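Malonyl coenzyme A-acyl carrier protein transacylase (Helicobacter pylori, PDB 2H1Y) probably catalyses transfer of the malonyl group from malonyl-coenzyme A to holo acyl carrier protein, giving malonyl-acyl carrier protein and coenzyme A. Local coordinates at residues A[62-65]-A[66-69]; A[285-288]-A[289-292]; A[79-82]-A[83-87]; A[126-129]-A[130-133]; A[41-44]-A[45-48]. One frame throughout, in Å; residues are numbered along the deposited sequence.

Interaction 1 of 5, residues A[62-65]-A[66-69]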
loop_
_atom_site.group_PDB
_atom_site.type_symbol
_atom_site.label_atom_id
_atom_site.label_comp_id
_atom_site.label_asym_id
_atom_site.label_seq_id
_atom_site.Cartn_x
_atom_site.Cartn_y
_atom_site.Cartn_z
ATOM N N GLU A 62 -10.769 -8.835 17.559
ATOM C CA GLU A 62 -10.731 -9.987 16.644
ATOM C C GLU A 62 -12.098 -10.178 15.989
ATOM O O GLU A 62 -13.106 -10.219 16.699
ATOM C CB GLU A 62 -10.324 -11.259 17.395
ATOM C CG GLU A 62 -9.271 -11.023 18.468
ATOM C CD GLU A 62 -8.147 -12.045 18.444
ATOM O OE1 GLU A 62 -8.001 -12.784 19.445
ATOM O OE2 GLU A 62 -7.408 -12.106 17.435
ATOM N N ASN A 63 -12.158 -10.265 14.654
ATOM C CA ASN A 63 -13.473 -10.152 13.999
ATOM C C ASN A 63 -13.834 -11.011 12.786
ATOM O O ASN A 63 -15.030 -11.179 12.501
ATOM C CB ASN A 63 -13.837 -8.677 13.737
ATOM C CG ASN A 63 -12.967 -8.039 12.680
ATOM O OD1 ASN A 63 -13.107 -8.318 11.482
ATOM N ND2 ASN A 63 -12.065 -7.170 13.114
ATOM N N GLU A 64 -12.841 -11.527 12.060
ATOM C CA GLU A 64 -13.108 -12.330 10.842
ATOM C C GLU A 64 -13.299 -11.519 9.518
ATOM O O GLU A 64 -13.015 -12.034 8.431
ATOM C CB GLU A 64 -14.302 -13.294 11.066
ATOM C CG GLU A 64 -14.232 -14.629 10.325
ATOM C CD GLU A 64 -13.154 -15.559 10.888
ATOM O OE1 GLU A 64 -12.031 -15.559 10.337
ATOM O OE2 GLU A 64 -13.423 -16.275 11.887
ATOM N N LEU A 65 -13.778 -10.275 9.612
ATOM C CA LEU A 65 -14.073 -9.440 8.425
ATOM C C LEU A 65 -12.837 -8.682 7.900
ATOM O O LEU A 65 -12.565 -8.653 6.689
ATOM C CB LEU A 65 -15.202 -8.451 8.748
ATOM C CG LEU A 65 -16.073 -7.927 7.608
ATOM C CD1 LEU A 65 -16.795 -9.056 6.902
ATOM C CD2 LEU A 65 -17.073 -6.925 8.125
ATOM N N LEU A 66 -12.099 -8.082 8.832
ATOM C CA LEU A 66 -10.831 -7.407 8.556
ATOM C C LEU A 66 -9.838 -8.289 7.791
ATOM O O LEU A 66 -8.831 -7.801 7.272
ATOM C CB LEU A 66 -10.215 -6.926 9.878
ATOM C CG LEU A 66 -9.110 -5.862 10.000
ATOM C CD1 LEU A 66 -7.739 -6.495 10.143
ATOM C CD2 LEU A 66 -9.148 -4.814 8.874
ATOM N N LYS A 67 -10.129 -9.585 7.724
ATOM C CA LYS A 67 -9.311 -10.533 6.967
ATOM C C LYS A 67 -9.548 -10.450 5.468
ATOM O O LYS A 67 -8.688 -10.848 4.690
ATOM C CB LYS A 67 -9.564 -11.959 7.452
ATOM C CG LYS A 67 -8.634 -12.364 8.579
ATOM C CD LYS A 67 -9.241 -13.463 9.453
ATOM C CE LYS A 67 -8.529 -13.549 10.810
ATOM N NZ LYS A 67 -7.032 -13.427 10.677
ATOM N N GLU A 68 -10.713 -9.946 5.066
ATOM C CA GLU A 68 -11.043 -9.835 3.654
ATOM C C GLU A 68 -10.401 -8.606 3.013
ATOM O O GLU A 68 -10.441 -7.517 3.582
ATOM C CB GLU A 68 -12.568 -9.831 3.434
ATOM C CG GLU A 68 -13.284 -11.181 3.658
ATOM C CD GLU A 68 -12.374 -12.400 3.438
ATOM O OE1 GLU A 68 -11.611 -12.755 4.370
ATOM O OE2 GLU A 68 -12.419 -13.000 2.342
ATOM N N SER A 69 -9.805 -8.804 1.832
ATOM C CA SER A 69 -9.282 -7.709 1.008
ATOM C C SER A 69 -10.253 -6.531 0.946
ATOM O O SER A 69 -9.831 -5.386 0.972
ATOM C CB SER A 69 -8.956 -8.183 -0.419
ATOM O OG SER A 69 -7.836 -9.060 -0.452
#

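Interaction 2 of 5, residues A[285-288]-A[289-292]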
loop_
_atom_site.group_PDB
_atom_site.type_symbol
_atom_site.label_atom_id
_atom_site.label_comp_id
_atom_site.label_asym_id
_atom_site.label_seq_id
_atom_site.Cartn_x
_atom_site.Cartn_y
_atom_site.Cartn_z
ATOM N N CYS A 285 -0.658 2.516 9.727
ATOM C CA CYS A 285 -0.249 1.488 10.660
ATOM C C CYS A 285 0.971 0.672 10.211
ATOM O O CYS A 285 1.200 0.486 9.022
ATOM C CB CYS A 285 -1.418 0.563 10.939
ATOM S SG CYS A 285 -0.915 -0.921 11.814
ATOM N N GLY A 286 1.715 0.169 11.200
ATOM C CA GLY A 286 2.802 -0.787 11.019
ATOM C C GLY A 286 4.125 -0.108 10.739
ATOM O O GLY A 286 4.228 1.123 10.804
ATOM N N SER A 287 5.126 -0.910 10.387
ATOM C CA SER A 287 6.421 -0.398 9.942
ATOM C C SER A 287 7.003 -1.197 8.777
ATOM O O SER A 287 8.230 -1.229 8.599
ATOM C CB SER A 287 7.409 -0.421 11.099
ATOM O OG SER A 287 6.895 0.354 12.151
ATOM N N VAL A 288 6.118 -1.832 8.005
ATOM C CA VAL A 288 6.480 -2.588 6.797
ATOM C C VAL A 288 7.381 -1.813 5.819
ATOM O O VAL A 288 8.394 -2.342 5.340
ATOM C CB VAL A 288 5.222 -3.084 6.049
ATOM C CG1 VAL A 288 5.611 -3.917 4.813
ATOM C CG2 VAL A 288 4.248 -3.857 7.029
ATOM N N LEU A 289 7.037 -0.566 5.532
ATOM C CA LEU A 289 7.858 0.201 4.602
ATOM C C LEU A 289 9.127 0.764 5.283
ATOM O O LEU A 289 10.189 0.878 4.647
ATOM C CB LEU A 289 7.038 1.277 3.889
ATOM C CG LEU A 289 6.350 0.990 2.546
ATOM C CD1 LEU A 289 5.763 -0.403 2.376
ATOM C CD2 LEU A 289 5.311 2.051 2.204
ATOM N N LYS A 290 9.039 1.078 6.572
ATOM C CA LYS A 290 10.257 1.297 7.361
ATOM C C LYS A 290 11.256 0.142 7.210
ATOM O O LYS A 290 12.457 0.376 7.034
ATOM C CB LYS A 290 9.938 1.459 8.846
ATOM C CG LYS A 290 11.014 2.183 9.602
ATOM C CD LYS A 290 10.751 2.201 11.092
ATOM C CE LYS A 290 11.756 3.115 11.767
ATOM N NZ LYS A 290 11.601 3.102 13.245
ATOM N N GLY A 291 10.735 -1.092 7.294
ATOM C CA GLY A 291 11.513 -2.321 7.169
ATOM C C GLY A 291 12.148 -2.434 5.803
ATOM O O GLY A 291 13.367 -2.551 5.707
ATOM N N LEU A 292 11.339 -2.355 4.743
ATOM C CA LEU A 292 11.855 -2.483 3.391
ATOM C C LEU A 292 12.939 -1.459 3.057
ATOM O O LEU A 292 13.852 -1.765 2.301
ATOM C CB LEU A 292 10.734 -2.440 2.361
ATOM C CG LEU A 292 9.665 -3.544 2.406
ATOM C CD1 LEU A 292 8.606 -3.325 1.315
ATOM C CD2 LEU A 292 10.249 -4.986 2.313
#

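Interaction 3 of 5, residues A[79-82]-A[83-87]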
loop_
_atom_site.group_PDB
_atom_site.type_symbol
_atom_site.label_atom_id
_atom_site.label_comp_id
_atom_site.label_asym_id
_atom_site.label_seq_id
_atom_site.Cartn_x
_atom_site.Cartn_y
_atom_site.Cartn_z
ATOM N N VAL A 79 -6.460 4.410 8.545
ATOM C CA VAL A 79 -5.401 4.836 9.444
ATOM C C VAL A 79 -4.396 5.776 8.721
ATOM O O VAL A 79 -4.012 6.828 9.268
ATOM C CB VAL A 79 -4.749 3.625 10.130
ATOM C CG1 VAL A 79 -3.608 4.052 11.063
ATOM C CG2 VAL A 79 -5.832 2.787 10.873
ATOM N N SER A 80 -4.000 5.441 7.494
ATOM C CA SER A 80 -3.164 6.367 6.710
ATOM C C SER A 80 -3.769 7.776 6.644
ATOM O O SER A 80 -3.071 8.766 6.885
ATOM C CB SER A 80 -2.928 5.840 5.306
ATOM O OG SER A 80 -2.076 4.716 5.333
ATOM N N TYR A 81 -5.073 7.845 6.348
ATOM C CA TYR A 81 -5.799 9.121 6.231
ATOM C C TYR A 81 -5.703 9.888 7.526
ATOM O O TYR A 81 -5.359 11.060 7.518
ATOM C CB TYR A 81 -7.274 8.903 5.856
ATOM C CG TYR A 81 -8.001 10.182 5.520
ATOM C CD1 TYR A 81 -8.679 10.901 6.513
ATOM C CD2 TYR A 81 -8.006 10.692 4.206
ATOM C CE1 TYR A 81 -9.329 12.072 6.228
ATOM C CE2 TYR A 81 -8.667 11.883 3.897
ATOM C CZ TYR A 81 -9.329 12.568 4.920
ATOM O OH TYR A 81 -10.001 13.752 4.668
ATOM N N ILE A 82 -6.000 9.206 8.637
ATOM C CA ILE A 82 -5.994 9.829 9.964
ATOM C C ILE A 82 -4.593 10.306 10.350
ATOM O O ILE A 82 -4.413 11.461 10.754
ATOM C CB ILE A 82 -6.602 8.904 11.067
ATOM C CG1 ILE A 82 -8.092 8.699 10.806
ATOM C CG2 ILE A 82 -6.376 9.498 12.438
ATOM C CD1 ILE A 82 -8.736 7.636 11.635
ATOM N N ALA A 83 -3.614 9.419 10.207
ATOM C CA ALA A 83 -2.205 9.788 10.366
ATOM C C ALA A 83 -1.884 11.081 9.621
ATOM O O ALA A 83 -1.238 11.973 10.181
ATOM C CB ALA A 83 -1.306 8.672 9.879
ATOM N N TYR A 84 -2.345 11.183 8.372
ATOM C CA TYR A 84 -2.069 12.364 7.552
ATOM C C TYR A 84 -2.714 13.662 8.091
ATOM O O TYR A 84 -2.036 14.690 8.221
ATOM C CB TYR A 84 -2.484 12.138 6.103
ATOM C CG TYR A 84 -2.126 13.305 5.205
ATOM C CD1 TYR A 84 -2.894 14.483 5.203
ATOM C CD2 TYR A 84 -1.025 13.232 4.354
ATOM C CE1 TYR A 84 -2.564 15.559 4.367
ATOM C CE2 TYR A 84 -0.693 14.273 3.531
ATOM C CZ TYR A 84 -1.464 15.436 3.538
ATOM O OH TYR A 84 -1.105 16.466 2.718
ATOM N N GLN A 85 -4.012 13.603 8.384
ATOM C CA GLN A 85 -4.751 14.734 8.975
ATOM C C GLN A 85 -4.160 15.250 10.289
ATOM O O GLN A 85 -3.884 16.446 10.437
ATOM C CB GLN A 85 -6.212 14.339 9.216
ATOM C CG GLN A 85 -7.010 14.010 7.960
ATOM C CD GLN A 85 -6.779 15.003 6.823
ATOM O OE1 GLN A 85 -6.612 14.597 5.676
ATOM N NE2 GLN A 85 -6.755 16.301 7.139
ATOM N N LEU A 86 -3.987 14.340 11.246
ATOM C CA LEU A 86 -3.377 14.666 12.526
ATOM C C LEU A 86 -2.023 15.337 12.324
ATOM O O LEU A 86 -1.789 16.440 12.830
ATOM C CB LEU A 86 -3.265 13.408 13.385
ATOM C CG LEU A 86 -4.369 13.068 14.410
ATOM C CD1 LEU A 86 -5.688 13.833 14.221
ATOM C CD2 LEU A 86 -4.610 11.575 14.509
ATOM N N LEU A 87 -1.152 14.713 11.538
ATOM C CA LEU A 87 0.169 15.289 11.300
ATOM C C LEU A 87 0.078 16.634 10.576
ATOM O O LEU A 87 0.617 17.616 11.075
ATOM C CB LEU A 87 1.120 14.302 10.590
ATOM C CG LEU A 87 2.554 14.758 10.265
ATOM C CD1 LEU A 87 3.208 15.473 11.436
ATOM C CD2 LEU A 87 3.404 13.592 9.835
#

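Interaction 4 of 5, residues A[126-129]-A[130-133]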
loop_
_atom_site.group_PDB
_atom_site.type_symbol
_atom_site.label_atom_id
_atom_site.label_comp_id
_atom_site.label_asym_id
_atom_site.label_seq_id
_atom_site.Cartn_x
_atom_site.Cartn_y
_atom_site.Cartn_z
ATOM N N THR A 126 -11.595 1.916 -2.335
ATOM C CA THR A 126 -10.713 0.887 -1.769
ATOM C C THR A 126 -11.468 -0.405 -1.433
ATOM O O THR A 126 -11.006 -1.497 -1.768
ATOM C CB THR A 126 -9.878 1.389 -0.544
ATOM O OG1 THR A 126 -10.742 1.968 0.438
ATOM C CG2 THR A 126 -8.824 2.420 -0.980
ATOM N N HIS A 127 -12.636 -0.281 -0.798
ATOM C CA HIS A 127 -13.484 -1.435 -0.526
ATOM C C HIS A 127 -13.779 -2.183 -1.824
ATOM O O HIS A 127 -13.760 -3.416 -1.868
ATOM C CB HIS A 127 -14.771 -0.986 0.153
ATOM C CG HIS A 127 -15.814 -2.058 0.267
ATOM N ND1 HIS A 127 -16.702 -2.349 -0.747
ATOM C CD2 HIS A 127 -16.126 -2.897 1.283
ATOM C CE1 HIS A 127 -17.506 -3.326 -0.368
ATOM N NE2 HIS A 127 -17.177 -3.680 0.860
ATOM N N GLN A 128 -14.008 -1.430 -2.894
ATOM C CA GLN A 128 -14.329 -2.014 -4.187
ATOM C C GLN A 128 -13.115 -2.736 -4.789
ATOM O O GLN A 128 -13.235 -3.872 -5.278
ATOM C CB GLN A 128 -14.899 -0.922 -5.107
ATOM C CG GLN A 128 -15.971 -1.340 -6.151
ATOM C CD GLN A 128 -17.044 -2.325 -5.680
ATOM O OE1 GLN A 128 -17.315 -3.307 -6.365
ATOM N NE2 GLN A 128 -17.666 -2.059 -4.538
ATOM N N ARG A 129 -11.945 -2.103 -4.714
ATOM C CA ARG A 129 -10.700 -2.688 -5.214
ATOM C C ARG A 129 -10.462 -4.047 -4.578
ATOM O O ARG A 129 -10.071 -4.996 -5.254
ATOM C CB ARG A 129 -9.528 -1.754 -4.915
ATOM C CG ARG A 129 -8.168 -2.129 -5.543
ATOM C CD ARG A 129 -7.118 -1.151 -5.009
ATOM N NE ARG A 129 -5.751 -1.360 -5.478
ATOM C CZ ARG A 129 -4.834 -2.121 -4.875
ATOM N NH1 ARG A 129 -5.120 -2.800 -3.762
ATOM N NH2 ARG A 129 -3.606 -2.196 -5.392
ATOM N N GLY A 130 -10.716 -4.144 -3.273
ATOM C CA GLY A 130 -10.584 -5.416 -2.563
ATOM C C GLY A 130 -11.624 -6.433 -2.997
ATOM O O GLY A 130 -11.327 -7.628 -3.133
ATOM N N LYS A 131 -12.847 -5.954 -3.215
ATOM C CA LYS A 131 -13.958 -6.818 -3.579
ATOM C C LYS A 131 -13.711 -7.391 -4.963
ATOM O O LYS A 131 -13.878 -8.603 -5.193
ATOM C CB LYS A 131 -15.253 -6.018 -3.561
ATOM C CG LYS A 131 -16.485 -6.841 -3.384
ATOM C CD LYS A 131 -17.732 -5.959 -3.260
ATOM C CE LYS A 131 -18.908 -6.773 -2.710
ATOM N NZ LYS A 131 -18.993 -8.123 -3.368
ATOM N N MET A 132 -13.275 -6.525 -5.874
ATOM C CA MET A 132 -13.008 -6.940 -7.246
ATOM C C MET A 132 -11.799 -7.875 -7.372
ATOM O O MET A 132 -11.784 -8.785 -8.199
ATOM C CB MET A 132 -12.880 -5.730 -8.155
ATOM C CG MET A 132 -14.149 -4.915 -8.259
ATOM S SD MET A 132 -13.859 -3.432 -9.225
ATOM C CE MET A 132 -15.491 -2.672 -9.236
ATOM N N MET A 133 -10.800 -7.663 -6.530
ATOM C CA MET A 133 -9.665 -8.589 -6.461
ATOM C C MET A 133 -10.117 -9.972 -5.973
ATOM O O MET A 133 -9.656 -11.002 -6.485
ATOM C CB MET A 133 -8.532 -8.026 -5.584
ATOM C CG MET A 133 -7.662 -6.976 -6.281
ATOM S SD MET A 133 -6.374 -6.183 -5.271
ATOM C CE MET A 133 -5.568 -7.619 -4.544
#

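Interaction 5 of 5, residues A[41-44]-A[45-48]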
loop_
_atom_site.group_PDB
_atom_site.type_symbol
_atom_site.label_atom_id
_atom_site.label_comp_id
_atom_site.label_asym_id
_atom_site.label_seq_id
_atom_site.Cartn_x
_atom_site.Cartn_y
_atom_site.Cartn_z
ATOM N N LYS A 41 -11.702 10.146 16.016
ATOM C CA LYS A 41 -13.002 9.597 16.369
ATOM C C LYS A 41 -14.021 9.900 15.268
ATOM O O LYS A 41 -14.793 9.022 14.850
ATOM C CB LYS A 41 -13.475 10.131 17.729
ATOM C CG LYS A 41 -12.886 9.414 18.937
ATOM C CD LYS A 41 -13.189 10.160 20.224
ATOM C CE LYS A 41 -12.195 9.808 21.322
ATOM N NZ LYS A 41 -12.163 8.338 21.590
ATOM N N GLU A 42 -13.997 11.132 14.775
ATOM C CA GLU A 42 -14.968 11.566 13.796
ATOM C C GLU A 42 -14.832 10.828 12.457
ATOM O O GLU A 42 -15.826 10.538 11.782
ATOM C CB GLU A 42 -14.844 13.068 13.621
ATOM C CG GLU A 42 -15.832 13.702 12.676
ATOM C CD GLU A 42 -15.520 15.164 12.478
ATOM O OE1 GLU A 42 -15.822 15.699 11.389
ATOM O OE2 GLU A 42 -14.943 15.776 13.404
ATOM N N LEU A 43 -13.603 10.506 12.084
ATOM C CA LEU A 43 -13.378 9.873 10.803
ATOM C C LEU A 43 -13.777 8.406 10.865
ATOM O O LEU A 43 -14.284 7.856 9.886
ATOM C CB LEU A 43 -11.940 10.079 10.319
ATOM C CG LEU A 43 -11.550 11.533 9.995
ATOM C CD1 LEU A 43 -10.052 11.732 10.142
ATOM C CD2 LEU A 43 -12.025 11.998 8.606
ATOM N N PHE A 44 -13.585 7.787 12.024
ATOM C CA PHE A 44 -14.110 6.439 12.259
ATOM C C PHE A 44 -15.630 6.356 12.059
ATOM O O PHE A 44 -16.122 5.423 11.414
ATOM C CB PHE A 44 -13.698 5.904 13.635
ATOM C CG PHE A 44 -12.449 5.084 13.604
ATOM C CD1 PHE A 44 -11.219 5.651 13.924
ATOM C CD2 PHE A 44 -12.490 3.755 13.209
ATOM C CE1 PHE A 44 -10.067 4.897 13.875
ATOM C CE2 PHE A 44 -11.344 2.996 13.153
ATOM C CZ PHE A 44 -10.129 3.561 13.487
ATOM N N GLU A 45 -16.357 7.338 12.597
ATOM C CA GLU A 45 -17.816 7.419 12.427
ATOM C C GLU A 45 -18.184 7.583 10.967
ATOM O O GLU A 45 -18.948 6.778 10.423
ATOM C CB GLU A 45 -18.414 8.556 13.263
ATOM C CG GLU A 45 -19.411 8.125 14.350
ATOM C CD GLU A 45 -18.863 7.105 15.361
ATOM O OE1 GLU A 45 -19.663 6.637 16.194
ATOM O OE2 GLU A 45 -17.655 6.755 15.347
ATOM N N ARG A 46 -17.618 8.615 10.340
ATOM C CA ARG A 46 -17.797 8.860 8.914
ATOM C C ARG A 46 -17.544 7.598 8.091
ATOM O O ARG A 46 -18.318 7.284 7.169
ATOM C CB ARG A 46 -16.874 9.979 8.448
ATOM C CG ARG A 46 -17.376 11.381 8.740
ATOM C CD ARG A 46 -17.116 12.242 7.528
ATOM N NE ARG A 46 -16.038 13.206 7.718
ATOM C CZ ARG A 46 -15.302 13.726 6.736
ATOM N NH1 ARG A 46 -15.496 13.351 5.479
ATOM N NH2 ARG A 46 -14.350 14.610 7.017
ATOM N N ALA A 47 -16.476 6.877 8.441
ATOM C CA ALA A 47 -16.127 5.609 7.807
ATOM C C ALA A 47 -17.185 4.521 8.039
ATOM O O ALA A 47 -17.637 3.884 7.083
ATOM C CB ALA A 47 -14.732 5.131 8.272
ATOM N N SER A 48 -17.574 4.311 9.297
ATOM C CA SER A 48 -18.612 3.327 9.646
ATOM C C SER A 48 -19.917 3.544 8.857
ATOM O O SER A 48 -20.485 2.594 8.324
ATOM C CB SER A 48 -18.865 3.293 11.165
ATOM O OG SER A 48 -17.708 2.911 11.912
#

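Interaction 1 of 5, residues A[62-65]-A[66-69]
An Asx turn built on N63, overlapping at L65 with a type I beta turn from L65 to E68, shapes the loop that leads to helix 69-90. The N-H of L65 closes the Asx turn on N63 OD1 at 2.8 Å along a bent path, and the N-H of L66 joins the same oxygen at 2.8 Å, nearly straight at 173° and in the carbonyl plane. With chi1 at 69°, CG of N63 stands between its own backbone N and carbonyl carbon, which turns OD1 back toward the two N-H groups that follow. Its ND2 is held in turn by E61 O, so the amide is fixed at both ends. The second turn closes where E68 N donates to L65 O at 2.8 Å. E64 OE1 lies against CD of K67 at 3.6 Å, but K67 NZ stays 5.4 Å from E64 OE1, too far for a salt bridge. E68 is the N-cap of helix 69-90, where T72 OG1 bonds both L66 O and E68 O. L66 touches T58 and L59 of helix 55-60 and A75 of helix 69-90, and L65 rests on Y71.

Interaction 2 of 5, residues A[285-288]-A[289-292]
S287 and K290 meet across the first turn of helix 288-294, a short helix that follows strand 279-283 and shows how a helix start can be capped by a side chain of the strand just before it. The polar contacts within the turn belong to the backbone. G291 N donates to S287 O at 2.8 Å, and L292 N donates to V288 O at 3.0 Å with an angle of 166° at the hydrogen. S287 occupies the N-cap position, but its side chain makes no capping bond; its OG has a weak hydrogen bond to S303 OG instead. Capping is supplied by E282, at the end of the preceding strand: OE1 takes the N-H of L289 and OE2 that of K290.

Packing contacts, some against carbonyl oxygens, fill in around these bonds. CB of K290 lies 3.2 Å from S287 O and 3.9 Å from S287 CB. With CG anti to its backbone N (chi1 -158°) and the rest of the chain extended, K290 then runs on past T301 and S303 of strand 301-304. CG of L292 sits 3.4 Å from V288 O. The apolar pair V288 CG1 and L289 CD1 touches more loosely, at 4.3 Å. L289 and L292 both pack on Y266, and L289 also meets H103.

In chemical terms, two early N-H groups that the helix itself cannot satisfy are taken by one carboxylate, and the positive end of the helix dipole would be expected to stabilise the negative charge of E282.

Interaction 3 of 5, residues A[79-82]-A[83-87]
V79 O accepts from A83 N at 2.8 Å, the first of four i to i+4 backbone bonds that cross this piece of alpha-helix 69-90. The next rungs join Y84 N to S80 O at 2.9 Å, Q85 N to Y81 O at 3.0 Å and L86 N to I82 O at 3.0 Å; L87 N to A83 O, at 3.1 Å, continues the ladder to the end of residues 79-87. One polar side chain looks beyond the helix: S80 OG is bound to L283 O, tying the helix to the end of strand 279-283.

Further out, Q85 folds back over the ring of Y81. A bend at chi2 (-44°) brings its OE1 above one face of the ring, toward the rim, 3.5 Å from CZ of Y81, and the amide and ring planes are inclined by 34°. The aliphatic part of Q85 follows, with CG also 3.5 Å from Y81 CE1. The Y81 ring meets F119 as well, their planes about 35° apart.

On the neighbouring flank I82 and L86 lie side by side, pointing the same way. F33 of helix 31-36 packs against both, as it does against V79 and A83, while L87 turns to helix 307-320. This flank is tightly packed: the CG2 methyl of I82 comes within 3.4 Å of CD2 of L86.

Interaction 4 of 5, residues A[126-129]-A[130-133]
R129 set against M133, and Q128 against M132, carry this contact within helix 119-137, each pair four positions apart, while K131 reaches back to H127 and Q128. The chain of R129 is extended from CG to NE, with CG anti to the backbone N (chi1 -172°), and M133 lies beside it, pointing the same way. The sulfur of M133 comes over one face of the guanidinium, SD standing 3.9 Å from NH1 of R129. The N-H groups of that guanidinium have other partners: NH1 bonds Q73 OE1, and NH2 bonds Q259 OE1 and S104 OG. Three side chains from separate parts of the fold thus fix its rotation. The placing is consistent with relatives, in which an arginine on this helix holds the malonyl carboxylate.

Q128 bends at chi2 (42°) and crosses the extended chain of M132. The terminal methyl of M132 does the touching, CE lying 3.4 Å from CG of Q128 and 3.5 Å from its OE1. K131 runs alongside H127, its CD 3.9 Å from CE1 of the imidazole and 4.1 Å from NE2 of Q128, and its NZ goes on to a salt bridge with E135. The helical backbone bonds include M132 N to Q128 O at 2.7 Å and M133 N to R129 O at 3.0 Å.

Around the contact, H127 packs edge-to-face with Y71 and touches A70 and P74 of helix 69-90, T126 and R129 rest on L105 of helix 105-116, and Q128, R129 and M132 meet helix 218-228.

Interaction 5 of 5, residues A[41-44]-A[45-48]
L43 and R46 lie side by side on alpha-helix 38-51, both pointing the same way, so that a leucine methyl covers one face of a guanidinium. CD2 of L43 is 3.8 Å from NH2 of R46. The arginine gets there through bends at chi2 (-138°) and chi3 (-108°), which turn its flat end over the leucine. E42 approaches differently, at the edge of the guanidinium and near its plane, but its OE1 stays 4.4 Å from NE of R46: opposite charges near each other but beyond salt-bridge range, probably a weak attraction at most. The true salt bridge of R46 runs from NH1 to E120, a residue of helix 119-137.

E45 points its carboxylate to another side, bent at chi2, and forms a salt bridge through OE1 with NZ of K56 in helix 55-60. F44 turns inward: its ring meets Y34 edge-to-face and also meets the ring of F60, and it packs on L78 and I82 of helix 69-90. The exposed side of the helix is therefore charged and the covered side apolar, an amphipathic pattern.

Backbone bonds hold the turns together. E45 N donates to K41 O at 3.2 Å, R46 N to E42 O at 3.0 Å and A47 N to L43 O at 2.8 Å. The last carbonyl of the series is gripped twice. S48 N donates to F44 O at 2.8 Å, and S48 OG, which also bonds M55 N, donates to that same oxygen at 3.0 Å, from the opposite face of the carbonyl plane and 39° out of it.

Along the chain the contacts come in the order interaction 5, 1, 3, 4, 2, all within the acyl transferase domain. Helix 69-90 is the common thread: interaction 1 leads into its first residue, interaction 3 lies on its later turns, and helices 38-51 and 119-137 pack on it with interactions 5 and 4. Interactions 3 and 5, centres 13 Å apart, meet directly through Y81 CE1 and L43 CD2 at 3.6 Å. Interactions 5, 3 and 2 thus form a chain of touching contacts from helix 38-51 through helix 69-90 to the loop after strand 279-283 of the mixed sheet, while interaction 4, about 23 Å from interaction 2 between centres, joins through interaction 1.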